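Local structure of SusD-like carbohydrate binding protein BF1063 (Bacteroides fragilis NCTC 9343, 3I4G) at residues A[30-35]-A[122-127]; A[107-112]-A[116-121]; A[487-492]-A[497-502]. The protein is a SusD-like outer-membrane protein that probably binds carbohydrate at the surface of the bacterial cell. All blocks are in the same frame, centred on the assembly; numbering follows the deposited sequence.

Contact 1 of 3, residues A[30-35]-A[122-127]; sequences SLYRGS and IAEARF. With EDO (1,2-ethanediol), chain G.
Tyr-32 reaches across to Glu-124 with its phenol OH, which meets one carboxylate oxygen. The two side chains run at about a right angle, and the ring and carboxylate planes are turned 61° apart. Tyr-32 OH donates a short hydrogen bond of 2.6 Å to Glu-124 OE1, which lies at the ring edge, in plane, and accepts on its anti lone pair, the one facing away from OE2. Glu-124 sets CG anti to its carbonyl carbon (chi1 -65°) and then runs out extended, which brings OE1 to the phenol. Both oxygens of the pair are shared further: Arg-194 forms a salt bridge with OE1, and the amide of Ala-195 bonds to the phenol oxygen. The buried carboxylate is therefore met by a positive charge as well as by a hydroxyl, which would be expected to favour its ionised form.

One residue back, the contact turns apolar. Leu-31 points toward the other segment and places CD1 3.8 Å from Ala-125 CB, a methyl-to-methyl touch. At the far side of the first segment, 1,2-ethanediol, probably from the crystallisation liquor, bonds through O2 to Tyr-32 O (2.7 Å). Its O1 bonds to Arg-33 O (2.8 Å), where helix 21-33 gives way to Gly-34, and Arg-98 holds it as well.

Helix 86-109 packs against both partners, Phe-105 touching Leu-31 and Ala-125 alike, while its Arg-98 also bonds to the carbonyls of Leu-31 and Tyr-32. Helix 163-180 lies against helix 116-139 at Phe-127.

Contact 2 of 3, residues A[107-112]-A[116-121]; sequences VGIQNS and EKKTRM
The carbonyl groups of Gln-110 and Ser-112 are the flat groups that receive Lys-118, and they do so in different ways. Over one face of the Gln-110 carbonyl stands Lys-118 NZ, 63° out of its plane and 2.8 Å from Gln-110 O. The Ser-112 carbonyl is approached in its own plane instead, with NZ 2.6 Å from Ser-112 O and a C=O...N angle of 147°. Glu-114, in the turn between the segments, adds a salt bridge to the same nitrogen.

Lys-118 reaches this site fully stretched: CG is anti to the backbone N (chi1 176°), and the later bonds are extended too. Along the way CE passes 3.3 Å from Ile-109 O. The side chains of Ile-109 and Lys-118 run antiparallel alongside one another, bringing Ile-109 CD1 4.1 Å from Lys-118 CG. The same CD1 touches Met-121 CE at 4.3 Å, this methionine being present as selenomethionine. Ile-109 O accepts the backbone N-H of Ser-112 in the type I turn running from Ile-109 to Ser-112.

Chemically, then, the ammonium group of Lys-118, a buried residue, is held by two backbone oxygens and a carboxylate. The negative ends of the carbonyl dipoles, together with Glu-114, would be expected to stabilise its charge, and these bonds tie the Ile-109 to Ser-112 turn to the first turn of helix 116-139.

Contact 3 of 3, residues A[487-492]-A[497-502]; sequences TKEVDP and RWYVGK
Arg-497 meets Asp-491 along almost its whole length. CB lies 3.4 Å from Asp-491 OD2, CG 3.3 Å and CD 3.7 Å from the same oxygen. The chain bends at chi3 (-59°), which swings the guanidinium back to the carboxylate. NE bonds to Asp-491 OD2 at 2.9 Å and NH2 to Asp-491 OD1 at 3.0 Å, a side-on, two-nitrogen salt bridge. Both acceptors lie in the guanidinium plane, yet the carboxylate is tilted 50° against it, and the nitrogens come from above its plane. OD2 also accepts the backbone N-H of Arg-497, and OD1 is shared with Thr-493 OG1. At the tip, NH1 pairs with Glu-289.

At the start of the loop, Thr-487 OG1 accepts from Tyr-499 N (3.1 Å) and donates to Glu-489 O. Thr-487 CA lies over the six-membered ring of Trp-498 in a CH-pi contact. Lys-488 CB, by CD2, and Glu-489 CB, by CD1, approach the Tyr-499 ring obliquely from the same side, with Gly-501 N over the other face. A water links Lys-488 NZ to Val-500 O.

The loop after helix 483-486 thus lies against strand 497-502, whose antiparallel pairing with 471-476 carries a classic beta bulge, Val-500 and Gly-501 opposite Ile-472.

Contacts 1 and 2 are neighbours in the helical N-terminal part of the chain, their centres 13 Å apart, and both draw on helix 116-139. They touch directly where Ile-122 CG1 packs 3.8 Å from Ile-109 CG2. In sequence, contact 2 falls between the two halves of contact 1: a short connection between two consecutive helices sits within a much longer closure, in which helix 116-139 returns to pack on helix 21-33. Contact 3 comes far later, on the opposite side of the chain's centre, about 45 Å from contact 1 and 57 Å from contact 2 between centres. There the structure is a loop laid on a two-stranded sheet, not packed helices.

Contact 1 of 3, residues A[30-35]-A[122-127]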
ATOM      1  N   SER A  30      17.086  -5.875  13.752  0.50 12.93           N
ATOM      2  CA  SER A  30      16.079  -5.188  14.540  0.50 12.63           C
ATOM      3  C   SER A  30      15.614  -3.921  13.836  0.50 12.66           C
ATOM      4  O   SER A  30      14.425  -3.612  13.877  0.50 13.37           O
ATOM      5  CB  SER A  30      16.596  -4.845  15.933  0.50 13.44           C
ATOM      6  OG  SER A  30      15.491  -4.471  16.741  0.50 16.85           O
ATOM      7  N   LEU A  31      16.513  -3.212  13.156  1.00 11.19           N
ATOM      8  CA  LEU A  31      16.104  -2.029  12.387  1.00 10.42           C
ATOM      9  C   LEU A  31      15.083  -2.455  11.309  1.00 10.86           C
ATOM     10  O   LEU A  31      14.119  -1.747  11.080  1.00 12.76           O
ATOM     11  CB  LEU A  31      17.250  -1.306  11.708  1.00 12.00           C
ATOM     12  CG  LEU A  31      18.353  -0.756  12.634  1.00 13.39           C
ATOM     13  CD1 LEU A  31      19.385   0.030  11.845  1.00 12.34           C
ATOM     14  CD2 LEU A  31      17.756   0.112  13.719  1.00 13.25           C
ATOM     15  N   TYR A  32      15.321  -3.555  10.607  1.00  9.90           N
ATOM     16  CA  TYR A  32      14.343  -3.982   9.617  1.00 10.78           C
ATOM     17  C   TYR A  32      13.018  -4.368  10.282  1.00 11.25           C
ATOM     18  O   TYR A  32      11.939  -4.001   9.789  1.00 12.74           O
ATOM     19  CB  TYR A  32      14.867  -5.157   8.790  1.00  9.92           C
ATOM     20  CG  TYR A  32      15.773  -4.784   7.626  1.00  9.46           C
ATOM     21  CD1 TYR A  32      15.201  -4.432   6.426  1.00 10.62           C
ATOM     22  CD2 TYR A  32      17.160  -4.816   7.715  1.00 10.75           C
ATOM     23  CE1 TYR A  32      15.971  -4.090   5.353  1.00 10.94           C
ATOM     24  CE2 TYR A  32      17.954  -4.468   6.636  1.00  9.44           C
ATOM     25  CZ  TYR A  32      17.356  -4.104   5.460  1.00  9.43           C
ATOM     26  OH  TYR A  32      18.089  -3.750   4.340  1.00 10.03           O
ATOM     27  N   ARG A  33      13.093  -5.121  11.366  1.00 10.96           N
ATOM     28  CA  ARG A  33      11.873  -5.619  12.016  1.00 12.46           C
ATOM     29  C   ARG A  33      11.022  -4.511  12.577  1.00 12.16           C
ATOM     30  O   ARG A  33       9.787  -4.544  12.475  1.00 12.53           O
ATOM     31  CB  ARG A  33      12.231  -6.620  13.120  1.00 12.53           C
ATOM     32  CG  ARG A  33      10.987  -7.208  13.822  1.00 16.71           C
ATOM     33  CD  ARG A  33      11.361  -8.194  14.875  1.00 19.15           C
ATOM     34  N   GLY A  34      11.657  -3.518  13.155  1.00 11.69           N
ATOM     35  CA  GLY A  34      10.914  -2.441  13.798  1.00 10.72           C
ATOM     36  C   GLY A  34      10.016  -3.027  14.878  1.00 11.00           C
ATOM     37  O   GLY A  34      10.443  -3.866  15.676  1.00 13.72           O
ATOM     38  N   SER A  35       8.757  -2.593  14.878  1.00 10.54           N
ATOM     39  CA  SER A  35       7.772  -3.029  15.865  1.00 11.11           C
ATOM     40  C   SER A  35       6.883  -4.162  15.358  1.00 13.09           C
ATOM     41  O   SER A  35       5.897  -4.503  15.996  1.00 12.19           O
ATOM     42  CB  SER A  35       6.910  -1.831  16.292  1.00 12.39           C
ATOM     43  OG  SER A  35       7.687  -0.831  16.935  1.00 12.81           O
ATOM     44  N   ILE A 122      25.512   0.743   6.920  1.00  8.23           N
ATOM     45  CA  ILE A 122      25.245   2.159   7.122  1.00  8.61           C
ATOM     46  C   ILE A 122      24.200   2.609   6.105  1.00  8.99           C
ATOM     47  O   ILE A 122      23.250   3.294   6.438  1.00  8.59           O
ATOM     48  CB  ILE A 122      26.505   3.018   6.979  1.00  8.88           C
ATOM     49  CG1 ILE A 122      27.416   2.789   8.185  1.00  8.72           C
ATOM     50  CG2 ILE A 122      26.136   4.513   6.831  1.00  9.00           C
ATOM     51  CD1 ILE A 122      28.826   3.331   8.035  1.00  8.77           C
ATOM     52  N   ALA A 123      24.389   2.226   4.838  1.00  9.05           N
ATOM     53  CA  ALA A 123      23.389   2.559   3.817  1.00  9.55           C
ATOM     54  C   ALA A 123      22.015   1.969   4.125  1.00  9.85           C
ATOM     55  O   ALA A 123      20.979   2.627   3.901  1.00  8.99           O
ATOM     56  CB  ALA A 123      23.884   2.099   2.448  1.00  8.48           C
ATOM     57  N   GLU A 124      21.962   0.742   4.634  1.00  8.13           N
ATOM     58  CA  GLU A 124      20.683   0.122   4.995  1.00  8.06           C
ATOM     59  C   GLU A 124      20.012   0.891   6.104  1.00  8.81           C
ATOM     60  O   GLU A 124      18.811   1.136   6.037  1.00  9.20           O
ATOM     61  CB  GLU A 124      20.898  -1.326   5.376  1.00  8.24           C
ATOM     62  CG  GLU A 124      21.389  -2.160   4.206  1.00  9.86           C
ATOM     63  CD  GLU A 124      21.554  -3.592   4.556  1.00 10.25           C
ATOM     64  OE1 GLU A 124      20.564  -4.352   4.489  1.00 10.36           O
ATOM     65  OE2 GLU A 124      22.680  -3.978   4.911  1.00 10.19           O
ATOM     66  N   ALA A 125      20.764   1.255   7.133  1.00  8.97           N
ATOM     67  CA  ALA A 125      20.201   2.033   8.231  1.00  8.32           C
ATOM     68  C   ALA A 125      19.709   3.388   7.760  1.00  8.54           C
ATOM     69  O   ALA A 125      18.646   3.861   8.201  1.00  9.38           O
ATOM     70  CB  ALA A 125      21.230   2.201   9.363  1.00  9.14           C
ATOM     71  N   ARG A 126      20.449   4.025   6.858  1.00  8.37           N
ATOM     72  CA  ARG A 126      19.998   5.316   6.325  1.00  7.59           C
ATOM     73  C   ARG A 126      18.731   5.170   5.480  1.00  8.15           C
ATOM     74  O   ARG A 126      17.839   6.000   5.547  1.00  8.66           O
ATOM     75  CB  ARG A 126      21.109   6.012   5.531  1.00  9.82           C
ATOM     76  CG  ARG A 126      22.285   6.446   6.419  1.00 10.41           C
ATOM     77  CD  ARG A 126      23.405   7.003   5.583  1.00 12.02           C
ATOM     78  NE  ARG A 126      23.119   8.346   5.130  1.00 10.57           N
ATOM     79  CZ  ARG A 126      23.968   9.074   4.408  1.00 12.62           C
ATOM     80  NH1 ARG A 126      25.107   8.552   3.983  1.00 13.20           N
ATOM     81  NH2 ARG A 126      23.667  10.319   4.091  1.00 12.35           N
ATOM     82  N   PHE A 127      18.672   4.118   4.679  1.00  9.93           N
ATOM     83  CA  PHE A 127      17.468   3.855   3.896  1.00  7.92           C
ATOM     84  C   PHE A 127      16.277   3.686   4.803  1.00  8.53           C
ATOM     85  O   PHE A 127      15.248   4.315   4.617  1.00  8.89           O
ATOM     86  CB  PHE A 127      17.651   2.598   3.047  1.00  8.53           C
ATOM     87  CG  PHE A 127      16.358   2.073   2.461  1.00  8.56           C
ATOM     88  CD1 PHE A 127      15.792   2.679   1.352  1.00 10.28           C
ATOM     89  CD2 PHE A 127      15.719   0.983   3.027  1.00  8.99           C
ATOM     90  CE1 PHE A 127      14.602   2.201   0.815  1.00  9.94           C
ATOM     91  CE2 PHE A 127      14.528   0.512   2.472  1.00  9.06           C
ATOM     92  CZ  PHE A 127      13.977   1.136   1.367  1.00  8.99           C
TER
HETATM   93  C1  EDO G   6       7.945  -4.027   9.166  1.00 18.78           C
HETATM   94  O1  EDO G   6       8.618  -3.281  10.215  1.00 17.32           O
HETATM   95  C2  EDO G   6       8.872  -5.011   8.514  1.00 19.88           C
HETATM   96  O2  EDO G   6       9.984  -4.322   7.906  1.00 18.95           O

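Contact 2 of 3, residues A[107-112]-A[116-121]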
ATOM      1  N   VAL A 107      25.321   6.054  14.900  0.70 10.18           N
ATOM      2  CA  VAL A 107      26.355   6.567  15.795  0.70 10.99           C
ATOM      3  C   VAL A 107      27.267   5.430  16.236  0.70 10.11           C
ATOM      4  O   VAL A 107      28.483   5.505  16.115  0.70  9.74           O
ATOM      5  CB  VAL A 107      25.745   7.224  17.042  0.70 10.70           C
ATOM      6  CG1 VAL A 107      26.838   7.517  18.089  0.70 12.30           C
ATOM      7  CG2 VAL A 107      24.977   8.477  16.665  0.70 18.30           C
ATOM      8  N   GLY A 108      26.674   4.357  16.730  1.00 10.44           N
ATOM      9  CA  GLY A 108      27.425   3.247  17.299  1.00 11.00           C
ATOM     10  C   GLY A 108      28.396   2.582  16.350  1.00 11.23           C
ATOM     11  O   GLY A 108      29.478   2.170  16.756  1.00 11.08           O
ATOM     12  N   ILE A 109      28.038   2.484  15.065  1.00  9.06           N
ATOM     13  CA  ILE A 109      28.881   1.788  14.093  1.00  9.94           C
ATOM     14  C   ILE A 109      30.029   2.638  13.545  1.00  8.79           C
ATOM     15  O   ILE A 109      30.981   2.089  12.974  1.00  9.50           O
ATOM     16  CB  ILE A 109      28.008   1.247  12.914  1.00  9.98           C
ATOM     17  CG1 ILE A 109      28.706   0.067  12.246  1.00 10.90           C
ATOM     18  CG2 ILE A 109      27.684   2.353  11.920  1.00 10.69           C
ATOM     19  CD1 ILE A 109      27.819  -0.647  11.203  1.00 14.70           C
ATOM     20  N   GLN A 110      29.998   3.946  13.770  1.00  8.29           N
ATOM     21  CA  GLN A 110      30.957   4.825  13.113  1.00  9.08           C
ATOM     22  C   GLN A 110      32.397   4.455  13.303  1.00  7.79           C
ATOM     23  O   GLN A 110      33.215   4.626  12.398  1.00  8.53           O
ATOM     24  CB  GLN A 110      30.804   6.276  13.614  1.00 10.40           C
ATOM     25  CG  GLN A 110      29.727   7.064  13.001  1.00 13.74           C
ATOM     26  CD  GLN A 110      29.565   8.435  13.645  1.00 12.26           C
ATOM     27  OE1 GLN A 110      30.500   8.997  14.234  1.00 10.49           O
ATOM     28  NE2 GLN A 110      28.347   8.989  13.532  1.00 18.71           N
ATOM     29  N   ASN A 111      32.773   4.014  14.499  1.00  6.80           N
ATOM     30  CA  ASN A 111      34.159   3.746  14.799  1.00  7.04           C
ATOM     31  C   ASN A 111      34.598   2.294  14.600  1.00  6.51           C
ATOM     32  O   ASN A 111      35.734   1.958  14.926  1.00  6.16           O
ATOM     33  CB  ASN A 111      34.481   4.239  16.232  1.00  5.44           C
ATOM     34  CG  ASN A 111      34.339   5.741  16.364  1.00  7.71           C
ATOM     35  OD1 ASN A 111      34.409   6.461  15.354  1.00  9.54           O
ATOM     36  ND2 ASN A 111      34.236   6.223  17.590  1.00  6.66           N
ATOM     37  N   SER A 112      33.692   1.460  14.085  0.50  7.45           N
ATOM     38  CA  SER A 112      34.011   0.047  13.846  0.50  7.18           C
ATOM     39  C   SER A 112      34.869  -0.118  12.600  0.50  7.57           C
ATOM     40  O   SER A 112      34.822   0.731  11.693  0.50  6.29           O
ATOM     41  CB  SER A 112      32.738  -0.769  13.688  0.50  8.40           C
ATOM     42  OG  SER A 112      32.030  -0.405  12.518  0.50  8.43           O
ATOM     43  N   GLU A 116      33.431  -3.536   3.470  1.00  8.17           N
ATOM     44  CA  GLU A 116      32.273  -3.390   2.564  1.00  8.30           C
ATOM     45  C   GLU A 116      30.969  -3.622   3.313  1.00  7.74           C
ATOM     46  O   GLU A 116      29.964  -2.972   3.035  1.00  8.09           O
ATOM     47  CB  GLU A 116      32.427  -4.321   1.355  1.00 11.35           C
ATOM     48  CG  GLU A 116      33.550  -3.817   0.483  1.00 15.41           C
ATOM     49  CD  GLU A 116      33.844  -4.629  -0.754  1.00 22.21           C
ATOM     50  OE1 GLU A 116      32.976  -5.426  -1.185  1.00 32.25           O
ATOM     51  OE2 GLU A 116      34.980  -4.432  -1.289  1.00 35.42           O
ATOM     52  N   LYS A 117      30.956  -4.566   4.259  1.00  8.11           N
ATOM     53  CA  LYS A 117      29.755  -4.855   5.020  1.00  9.33           C
ATOM     54  C   LYS A 117      29.361  -3.649   5.878  1.00  8.09           C
ATOM     55  O   LYS A 117      28.186  -3.304   5.956  1.00  8.47           O
ATOM     56  CB  LYS A 117      29.911  -6.108   5.899  1.00 11.21           C
ATOM     57  CG  LYS A 117      29.881  -7.388   5.104  1.00 17.43           C
ATOM     58  CD  LYS A 117      30.148  -8.594   5.972  1.00 17.18           C
ATOM     59  CE  LYS A 117      30.256  -9.841   5.096  1.00 28.96           C
ATOM     60  NZ  LYS A 117      30.402 -11.080   5.907  1.00 38.42           N
ATOM     61  N   LYS A 118      30.343  -3.019   6.518  1.00  7.75           N
ATOM     62  CA  LYS A 118      30.034  -1.812   7.309  1.00  7.56           C
ATOM     63  C   LYS A 118      29.387  -0.727   6.425  1.00  7.28           C
ATOM     64  O   LYS A 118      28.350  -0.147   6.786  1.00  7.87           O
ATOM     65  CB  LYS A 118      31.286  -1.279   8.004  1.00  9.36           C
ATOM     66  CG  LYS A 118      31.040   0.041   8.754  1.00  7.80           C
ATOM     67  CD  LYS A 118      32.304   0.589   9.336  1.00  8.10           C
ATOM     68  CE  LYS A 118      32.134   2.014   9.876  1.00  8.72           C
ATOM     69  NZ  LYS A 118      33.375   2.574  10.459  1.00  7.85           N
ATOM     70  N   THR A 119      29.988  -0.477   5.270  1.00  7.05           N
ATOM     71  CA  THR A 119      29.470   0.544   4.366  1.00  8.08           C
ATOM     72  C   THR A 119      28.050   0.221   3.889  1.00  8.53           C
ATOM     73  O   THR A 119      27.172   1.100   3.827  1.00  9.35           O
ATOM     74  CB  THR A 119      30.462   0.723   3.214  1.00  9.29           C
ATOM     75  OG1 THR A 119      31.691   1.247   3.766  1.00  8.72           O
ATOM     76  CG2 THR A 119      29.981   1.694   2.171  1.00 10.26           C
ATOM     77  N   ARG A 120      27.814  -1.046   3.600  1.00  8.27           N
ATOM     78  CA  ARG A 120      26.473  -1.487   3.230  1.00  7.74           C
ATOM     79  C   ARG A 120      25.485  -1.279   4.359  1.00  8.09           C
ATOM     80  O   ARG A 120      24.394  -0.739   4.153  1.00  8.80           O
ATOM     81  CB  ARG A 120      26.510  -2.953   2.824  1.00  7.23           C
ATOM     82  CG  ARG A 120      25.139  -3.458   2.443  1.00  8.40           C
ATOM     83  CD  ARG A 120      25.208  -4.912   2.102  1.00  9.31           C
ATOM     84  NE  ARG A 120      23.883  -5.417   1.755  1.00  9.89           N
ATOM     85  CZ  ARG A 120      23.643  -6.676   1.403  1.00 10.12           C
ATOM     86  NH1 ARG A 120      24.624  -7.559   1.295  1.00 10.95           N
ATOM     87  NH2 ARG A 120      22.398  -7.054   1.118  1.00 10.37           N
HETATM   88  N   MSE A 121      25.844  -1.699   5.555  1.00  7.88           N
HETATM   89  CA  MSE A 121      24.903  -1.613   6.682  1.00  8.90           C
HETATM   90  C   MSE A 121      24.564  -0.173   7.062  1.00  9.82           C
HETATM   91  O   MSE A 121      23.421   0.129   7.394  1.00  8.85           O
HETATM   92  CB  MSE A 121      25.438  -2.348   7.886  1.00 10.19           C
HETATM   93  CG  MSE A 121      25.534  -3.877   7.624  1.00  9.58           C
HETATM   94 SE   MSE A 121      25.825  -4.885   9.258  0.75 10.88          SE
HETATM   95  CE  MSE A 121      27.655  -4.518   9.343  1.00 15.64           C
TER

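Contact 3 of 3, residues A[487-492]-A[497-502]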
ATOM      1  N   THR A 487     -31.213  -2.529   2.494  1.00  9.25           N
ATOM      2  CA  THR A 487     -30.149  -1.548   2.261  1.00  8.95           C
ATOM      3  C   THR A 487     -30.549  -0.238   2.971  1.00  9.24           C
ATOM      4  O   THR A 487     -31.705   0.151   2.936  1.00  9.30           O
ATOM      5  CB  THR A 487     -29.886  -1.336   0.760  1.00  8.60           C
ATOM      6  OG1 THR A 487     -28.781  -0.443   0.600  1.00  8.96           O
ATOM      7  CG2 THR A 487     -31.111  -0.777   0.035  1.00  8.37           C
ATOM      8  N   LYS A 488     -29.601   0.452   3.602  1.00  9.70           N
ATOM      9  CA  LYS A 488     -29.956   1.713   4.238  1.00  8.87           C
ATOM     10  C   LYS A 488     -30.414   2.766   3.236  1.00  9.35           C
ATOM     11  O   LYS A 488     -31.162   3.671   3.598  1.00 10.91           O
ATOM     12  CB  LYS A 488     -28.780   2.270   5.022  1.00 10.34           C
ATOM     13  CG  LYS A 488     -28.501   1.570   6.329  1.00 10.94           C
ATOM     14  CD  LYS A 488     -27.224   2.176   6.965  1.00 11.43           C
ATOM     15  CE  LYS A 488     -26.867   1.414   8.222  1.00 14.31           C
ATOM     16  NZ  LYS A 488     -25.598   1.927   8.825  1.00 16.01           N
ATOM     17  N   GLU A 489     -29.932   2.680   1.999  1.00  9.03           N
ATOM     18  CA  GLU A 489     -30.325   3.565   0.911  1.00  9.47           C
ATOM     19  C   GLU A 489     -30.342   2.750  -0.367  1.00  9.21           C
ATOM     20  O   GLU A 489     -29.414   1.986  -0.610  1.00  8.66           O
ATOM     21  CB  GLU A 489     -29.347   4.734   0.754  1.00 10.39           C
ATOM     22  CG  GLU A 489     -29.787   5.760  -0.288  1.00 10.37           C
ATOM     23  CD  GLU A 489     -28.847   6.967  -0.411  1.00 13.09           C
ATOM     24  OE1 GLU A 489     -28.182   7.295   0.566  1.00 14.28           O
ATOM     25  OE2 GLU A 489     -28.825   7.569  -1.505  1.00 19.28           O
ATOM     26  N   VAL A 490     -31.414   2.870  -1.154  1.00  8.63           N
ATOM     27  CA  VAL A 490     -31.489   2.215  -2.463  1.00  9.17           C
ATOM     28  C   VAL A 490     -30.545   2.956  -3.380  1.00  9.82           C
ATOM     29  O   VAL A 490     -30.526   4.187  -3.402  1.00 10.60           O
ATOM     30  CB  VAL A 490     -32.934   2.211  -2.978  1.00 10.27           C
ATOM     31  CG1 VAL A 490     -33.041   1.758  -4.451  1.00 10.93           C
ATOM     32  CG2 VAL A 490     -33.794   1.324  -2.083  1.00 12.18           C
ATOM     33  N   ASP A 491     -29.733   2.213  -4.128  1.00  7.81           N
ATOM     34  CA  ASP A 491     -28.736   2.798  -5.041  1.00  7.36           C
ATOM     35  C   ASP A 491     -29.447   3.722  -6.017  1.00  8.60           C
ATOM     36  O   ASP A 491     -30.246   3.265  -6.842  1.00  9.12           O
ATOM     37  CB  ASP A 491     -27.988   1.650  -5.714  1.00  7.34           C
ATOM     38  CG  ASP A 491     -27.073   2.058  -6.806  1.00  8.48           C
ATOM     39  OD1 ASP A 491     -26.812   3.282  -7.010  1.00  8.80           O
ATOM     40  OD2 ASP A 491     -26.617   1.111  -7.487  1.00  8.73           O
ATOM     41  N   PRO A 492     -29.132   5.033  -5.971  1.00  8.00           N
ATOM     42  CA  PRO A 492     -29.842   5.986  -6.814  1.00  8.35           C
ATOM     43  C   PRO A 492     -29.466   5.888  -8.295  1.00  9.49           C
ATOM     44  O   PRO A 492     -30.149   6.486  -9.134  1.00 10.97           O
ATOM     45  CB  PRO A 492     -29.413   7.333  -6.225  1.00  8.97           C
ATOM     46  CG  PRO A 492     -28.076   7.110  -5.629  1.00  9.60           C
ATOM     47  CD  PRO A 492     -28.124   5.694  -5.107  1.00  8.30           C
ATOM     48  N   ARG A 497     -26.747  -1.589  -6.046  1.00  7.77           N
ATOM     49  CA  ARG A 497     -25.545  -1.734  -5.231  1.00  7.83           C
ATOM     50  C   ARG A 497     -25.902  -1.567  -3.753  1.00  8.25           C
ATOM     51  O   ARG A 497     -26.731  -0.757  -3.375  1.00  7.50           O
ATOM     52  CB  ARG A 497     -24.482  -0.718  -5.639  1.00  8.09           C
ATOM     53  CG  ARG A 497     -23.996  -0.897  -7.066  1.00  8.20           C
ATOM     54  CD  ARG A 497     -23.054   0.203  -7.492  1.00  7.60           C
ATOM     55  NE  ARG A 497     -23.742   1.483  -7.369  1.00  7.96           N
ATOM     56  CZ  ARG A 497     -23.149   2.649  -7.167  1.00  8.95           C
ATOM     57  NH1 ARG A 497     -21.832   2.748  -7.182  1.00 10.12           N
ATOM     58  NH2 ARG A 497     -23.874   3.724  -6.932  1.00  8.73           N
ATOM     59  N   TRP A 498     -25.262  -2.345  -2.900  1.00  8.41           N
ATOM     60  CA  TRP A 498     -25.498  -2.282  -1.462  1.00  7.39           C
ATOM     61  C   TRP A 498     -24.979  -0.945  -0.877  1.00  8.02           C
ATOM     62  O   TRP A 498     -23.865  -0.555  -1.182  1.00  8.78           O
ATOM     63  CB  TRP A 498     -24.817  -3.474  -0.757  1.00  8.37           C
ATOM     64  CG  TRP A 498     -25.103  -3.581   0.677  1.00  6.57           C
ATOM     65  CD1 TRP A 498     -24.257  -3.321   1.716  1.00  8.96           C
ATOM     66  CD2 TRP A 498     -26.342  -3.985   1.263  1.00  9.60           C
ATOM     67  NE1 TRP A 498     -24.899  -3.538   2.898  1.00  8.64           N
ATOM     68  CE2 TRP A 498     -26.183  -3.943   2.657  1.00  9.48           C
ATOM     69  CE3 TRP A 498     -27.581  -4.363   0.742  1.00 10.04           C
ATOM     70  CZ2 TRP A 498     -27.208  -4.319   3.545  1.00  8.75           C
ATOM     71  CZ3 TRP A 498     -28.596  -4.705   1.621  1.00  8.58           C
ATOM     72  CH2 TRP A 498     -28.395  -4.694   3.000  1.00  9.26           C
ATOM     73  N   TYR A 499     -25.759  -0.291  -0.001  1.00  7.53           N
ATOM     74  CA  TYR A 499     -25.284   0.916   0.657  1.00  7.99           C
ATOM     75  C   TYR A 499     -24.314   0.503   1.776  1.00  7.76           C
ATOM     76  O   TYR A 499     -24.691  -0.232   2.695  1.00  8.64           O
ATOM     77  CB  TYR A 499     -26.411   1.752   1.262  1.00  8.03           C
ATOM     78  CG  TYR A 499     -25.844   2.961   1.976  1.00  7.27           C
ATOM     79  CD1 TYR A 499     -25.503   4.122   1.256  1.00  8.10           C
ATOM     80  CD2 TYR A 499     -25.588   2.939   3.345  1.00  9.30           C
ATOM     81  CE1 TYR A 499     -24.953   5.200   1.888  1.00  9.71           C
ATOM     82  CE2 TYR A 499     -25.026   4.042   3.982  1.00  8.32           C
ATOM     83  CZ  TYR A 499     -24.725   5.158   3.243  1.00  8.56           C
ATOM     84  OH  TYR A 499     -24.176   6.275   3.857  1.00  9.97           O
ATOM     85  N   VAL A 500     -23.082   1.012   1.699  1.00  8.34           N
ATOM     86  CA  VAL A 500     -22.067   0.669   2.682  1.00  8.42           C
ATOM     87  C   VAL A 500     -21.880   1.742   3.754  1.00  8.44           C
ATOM     88  O   VAL A 500     -21.890   1.427   4.948  1.00  8.50           O
ATOM     89  CB  VAL A 500     -20.738   0.389   1.976  1.00  7.79           C
ATOM     90  CG1 VAL A 500     -19.649   0.026   2.956  1.00  8.44           C
ATOM     91  CG2 VAL A 500     -20.920  -0.790   1.031  1.00  9.48           C
ATOM     92  N   GLY A 501     -21.689   2.990   3.342  1.00  8.59           N
ATOM     93  CA  GLY A 501     -21.422   4.049   4.304  1.00  8.42           C
ATOM     94  C   GLY A 501     -21.060   5.310   3.548  1.00  8.39           C
ATOM     95  O   GLY A 501     -21.385   5.443   2.363  1.00  8.00           O
ATOM     96  N   LYS A 502     -20.442   6.270   4.236  1.00  8.61           N
ATOM     97  CA  LYS A 502     -20.097   7.534   3.588  1.00  9.22           C
ATOM     98  C   LYS A 502     -18.876   8.170   4.243  1.00  8.92           C
ATOM     99  O   LYS A 502     -18.465   7.849   5.356  1.00  9.14           O
ATOM    100  CB  LYS A 502     -21.299   8.495   3.624  1.00 10.11           C
ATOM    101  CG  LYS A 502     -21.691   8.975   5.006  1.00 11.12           C
ATOM    102  CD  LYS A 502     -22.831  10.003   4.951  1.00 16.33           C
TER
HETATM  103  O   HOH W   1     -23.495   2.520   7.032  1.00 12.70           O